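Local coordinates for NAD_Gly3P_dh, NAD-dependent glycerol-3-phosphate dehydrogenase (Streptosporangium roseum, PDB 5OCM), which is an imine reductase that probably uses NADPH to reduce imines to amines, at residues Val88-Thr93 against Thr113-Ala118. Residues are numbered along the deposited sequence; the frame is centred on the assembly and turned at random.
Sequences VLVNLT and TYLDGA. With NAP (NADP nicotinamide-adenine-dinucleotide phosphate), chain G.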
loop_
_atom_site.group_PDB
_atom_site.type_symbol
_atom_site.label_atom_id
_atom_site.label_comp_id
_atom_site.label_asym_id
_atom_site.label_seq_id
_atom_site.Cartn_x
_atom_site.Cartn_y
_atom_site.Cartn_z
ATOM N N VAL A 88 29.932 -12.870 -16.373
ATOM C CA VAL A 88 29.287 -12.190 -15.273
ATOM C C VAL A 88 27.965 -12.904 -15.025
ATOM O O VAL A 88 27.181 -13.071 -15.947
ATOM C CB VAL A 88 29.127 -10.708 -15.543
ATOM C CG1 VAL A 88 28.236 -10.060 -14.494
ATOM C CG2 VAL A 88 30.523 -10.054 -15.686
ATOM N N LEU A 89 27.790 -13.372 -13.803
ATOM C CA LEU A 89 26.635 -14.131 -13.410
ATOM C C LEU A 89 25.696 -13.179 -12.671
ATOM O O LEU A 89 26.131 -12.483 -11.735
ATOM C CB LEU A 89 27.049 -15.257 -12.485
ATOM C CG LEU A 89 25.974 -16.069 -11.812
ATOM C CD1 LEU A 89 25.131 -16.790 -12.833
ATOM C CD2 LEU A 89 26.576 -17.041 -10.787
ATOM N N VAL A 90 24.423 -13.174 -13.073
ATOM C CA VAL A 90 23.409 -12.302 -12.495
ATOM C C VAL A 90 22.285 -13.197 -11.985
ATOM O O VAL A 90 21.684 -13.951 -12.767
ATOM C CB VAL A 90 22.832 -11.332 -13.540
ATOM C CG1 VAL A 90 21.676 -10.491 -12.957
ATOM C CG2 VAL A 90 23.945 -10.448 -14.144
ATOM N N ASN A 91 22.028 -13.175 -10.677
ATOM C CA ASN A 91 21.027 -14.046 -10.080
ATOM C C ASN A 91 19.826 -13.233 -9.670
ATOM O O ASN A 91 19.939 -12.349 -8.827
ATOM C CB ASN A 91 21.636 -14.750 -8.879
ATOM C CG ASN A 91 20.678 -15.740 -8.214
ATOM O OD1 ASN A 91 19.609 -16.076 -8.752
ATOM N ND2 ASN A 91 21.147 -16.299 -7.076
ATOM N N LEU A 92 18.709 -13.490 -10.327
ATOM C CA LEU A 92 17.437 -12.788 -10.096
ATOM C C LEU A 92 16.416 -13.689 -9.396
ATOM O O LEU A 92 15.196 -13.387 -9.325
ATOM C CB LEU A 92 16.880 -12.241 -11.418
ATOM C CG LEU A 92 17.763 -11.210 -12.144
ATOM C CD1 LEU A 92 17.115 -10.716 -13.429
ATOM C CD2 LEU A 92 18.140 -10.076 -11.214
ATOM N N THR A 93 16.886 -14.824 -8.866
ATOM C CA THR A 93 16.018 -15.728 -8.106
ATOM C C THR A 93 15.701 -15.128 -6.720
ATOM O O THR A 93 16.583 -14.601 -6.088
ATOM C CB THR A 93 16.743 -17.086 -7.941
ATOM O OG1 THR A 93 17.069 -17.571 -9.266
ATOM C CG2 THR A 93 15.912 -18.080 -7.216
ATOM N N THR A 113 32.508 -13.160 -11.517
ATOM C CA THR A 113 31.954 -11.864 -11.080
ATOM C C THR A 113 30.441 -12.020 -10.963
ATOM O O THR A 113 29.802 -12.685 -11.816
ATOM C CB THR A 113 32.475 -10.585 -11.824
ATOM O OG1 THR A 113 31.428 -9.699 -12.375
ATOM C CG2 THR A 113 33.693 -10.760 -12.577
ATOM N N TYR A 114 29.879 -11.521 -9.878
ATOM C CA TYR A 114 28.531 -11.902 -9.454
ATOM C C TYR A 114 27.718 -10.677 -9.049
ATOM O O TYR A 114 28.169 -9.879 -8.218
ATOM C CB TYR A 114 28.624 -12.835 -8.262
ATOM C CG TYR A 114 27.314 -13.307 -7.748
ATOM C CD1 TYR A 114 26.463 -14.041 -8.536
ATOM C CD2 TYR A 114 26.927 -13.060 -6.439
ATOM C CE1 TYR A 114 25.246 -14.489 -8.059
ATOM C CE2 TYR A 114 25.684 -13.514 -5.933
ATOM C CZ TYR A 114 24.841 -14.194 -6.736
ATOM O OH TYR A 114 23.649 -14.670 -6.273
ATOM N N LEU A 115 26.522 -10.537 -9.631
ATOM C CA LEU A 115 25.557 -9.532 -9.229
ATOM C C LEU A 115 24.324 -10.255 -8.751
ATOM O O LEU A 115 23.861 -11.213 -9.387
ATOM C CB LEU A 115 25.189 -8.646 -10.404
ATOM C CG LEU A 115 26.301 -7.682 -10.880
ATOM C CD1 LEU A 115 25.893 -7.002 -12.163
ATOM C CD2 LEU A 115 26.646 -6.639 -9.790
ATOM N N ASP A 116 23.790 -9.821 -7.612
ATOM C CA ASP A 116 22.604 -10.421 -7.056
ATOM C C ASP A 116 21.512 -9.397 -7.160
ATOM O O ASP A 116 21.673 -8.277 -6.615
ATOM C CB ASP A 116 22.850 -10.854 -5.597
ATOM C CG ASP A 116 21.789 -11.814 -5.114
ATOM O OD1 ASP A 116 20.622 -11.379 -4.873
ATOM O OD2 ASP A 116 22.074 -13.041 -4.970
ATOM N N GLY A 117 20.405 -9.715 -7.803
ATOM C CA GLY A 117 19.333 -8.759 -8.058
ATOM C C GLY A 117 17.949 -9.217 -7.662
ATOM O O GLY A 117 17.726 -10.380 -7.380
ATOM N N ALA A 118 17.035 -8.266 -7.608
ATOM C CA ALA A 118 15.656 -8.506 -7.256
ATOM C C ALA A 118 14.762 -7.847 -8.268
ATOM O O ALA A 118 14.981 -6.678 -8.632
ATOM C CB ALA A 118 15.351 -8.005 -5.900
HETATM P PA NAP G . 7.943 -20.489 -12.058
HETATM O O1A NAP G . 6.970 -20.186 -13.195
HETATM O O2A NAP G . 7.343 -21.409 -11.097
HETATM O O5B NAP G . 9.374 -21.061 -12.601
HETATM C C5B NAP G . 10.230 -21.780 -11.720
HETATM C C4B NAP G . 11.454 -22.035 -12.567
HETATM O O4B NAP G . 12.505 -22.606 -11.808
HETATM C C3B NAP G . 11.214 -22.976 -13.790
HETATM O O3B NAP G . 11.976 -22.547 -14.942
HETATM C C2B NAP G . 11.752 -24.313 -13.238
HETATM O O2B NAP G . 12.070 -25.294 -14.242
HETATM C C1B NAP G . 12.943 -23.826 -12.460
HETATM N N9A NAP G . 13.432 -24.777 -11.479
HETATM C C8A NAP G . 12.873 -25.161 -10.327
HETATM N N7A NAP G . 13.629 -26.043 -9.691
HETATM C C5A NAP G . 14.710 -26.237 -10.473
HETATM C C6A NAP G . 15.914 -27.044 -10.393
HETATM N N6A NAP G . 16.119 -27.869 -9.294
HETATM N N1A NAP G . 16.762 -27.043 -11.445
HETATM C C2A NAP G . 16.573 -26.252 -12.524
HETATM N N3A NAP G . 15.499 -25.448 -12.667
HETATM C C4A NAP G . 14.585 -25.426 -11.665
HETATM O O3 NAP G . 8.377 -19.230 -11.206
HETATM P PN NAP G . 8.519 -17.710 -11.815
HETATM O O1N NAP G . 7.273 -16.969 -11.547
HETATM O O2N NAP G . 9.276 -17.733 -13.153
HETATM O O5D NAP G . 9.524 -17.238 -10.641
HETATM C C5D NAP G . 10.925 -17.470 -10.809
HETATM C C4D NAP G . 11.636 -16.623 -9.774
HETATM O O4D NAP G . 11.331 -15.191 -10.055
HETATM C C3D NAP G . 11.198 -16.998 -8.343
HETATM O O3D NAP G . 12.309 -16.919 -7.433
HETATM C C2D NAP G . 10.175 -15.882 -8.069
HETATM O O2D NAP G . 9.924 -15.582 -6.686
HETATM C C1D NAP G . 10.820 -14.703 -8.845
HETATM N N1N NAP G . 9.880 -13.654 -9.189
HETATM C C2N NAP G . 8.800 -13.915 -9.898
HETATM C C3N NAP G . 7.875 -12.899 -10.203
HETATM C C7N NAP G . 6.606 -13.136 -10.931
HETATM O O7N NAP G . 5.833 -12.156 -10.985
HETATM N N7N NAP G . 6.342 -14.305 -11.448
HETATM C C4N NAP G . 8.145 -11.581 -9.798
HETATM C C5N NAP G . 9.351 -11.339 -9.148
HETATM C C6N NAP G . 10.188 -12.404 -8.866
HETATM P P2B NAP G . 10.915 -26.261 -14.795
HETATM O O1X NAP G . 10.189 -25.464 -15.828
HETATM O O2X NAP G . 11.750 -27.408 -15.250
HETATM O O3X NAP G . 10.155 -26.718 -13.547
HETATM O O HOH W 1 18.749 -12.754 -6.108
#
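Asn91 and Tyr114 meet on the face of two parallel strands that also carries Leu89 and Asp116. Asn91 ND2 donates to Tyr114 OH at 3.1 Å, with the hydroxyl close to the amide plane. The amide and ring planes stand 48° apart. The CG of Asn91 lies anti to its backbone N (chi1 -177°), which swings the amide forward toward Thr93, while ND2 turns back to the tyrosine hydroxyl. Asn91 OD1 takes two donors, Thr93 N and Thr93 OG1, the first closing an Asx turn. Tyr114 OH also makes a weak bond to Asp116 OD2. A leucine in place of Asn91 has no amide, and would probably leave the tyrosine hydroxyl without its donor and the turn at Thr93 less fixed. Leu89 CG meets the Tyr114 ring at its edge, in plane, and Leu89 CD2 lies 3.8 Å from Tyr114 CD1. Four backbone bonds join the strands, from Leu89 N to Thr113 O through to Gly117 N to Asn91 O at 2.9 Å. Leu92 CD2 rests 3.6 Å from Gly117 CA, where a beta carbon would clash. The Val88 and Thr113 end is looser and partly exposed, where Val88 CG2 approaches Thr113 OG1 at 3.5 Å. Thr93 belongs to the NADP pocket. Strand 62-65 flanks 88-91 on its other edge, helices 70-77 and 97-109 cover the Tyr114 face, and helix 97-109 makes the beta-alpha-beta crossover of this Rossmann-type domain.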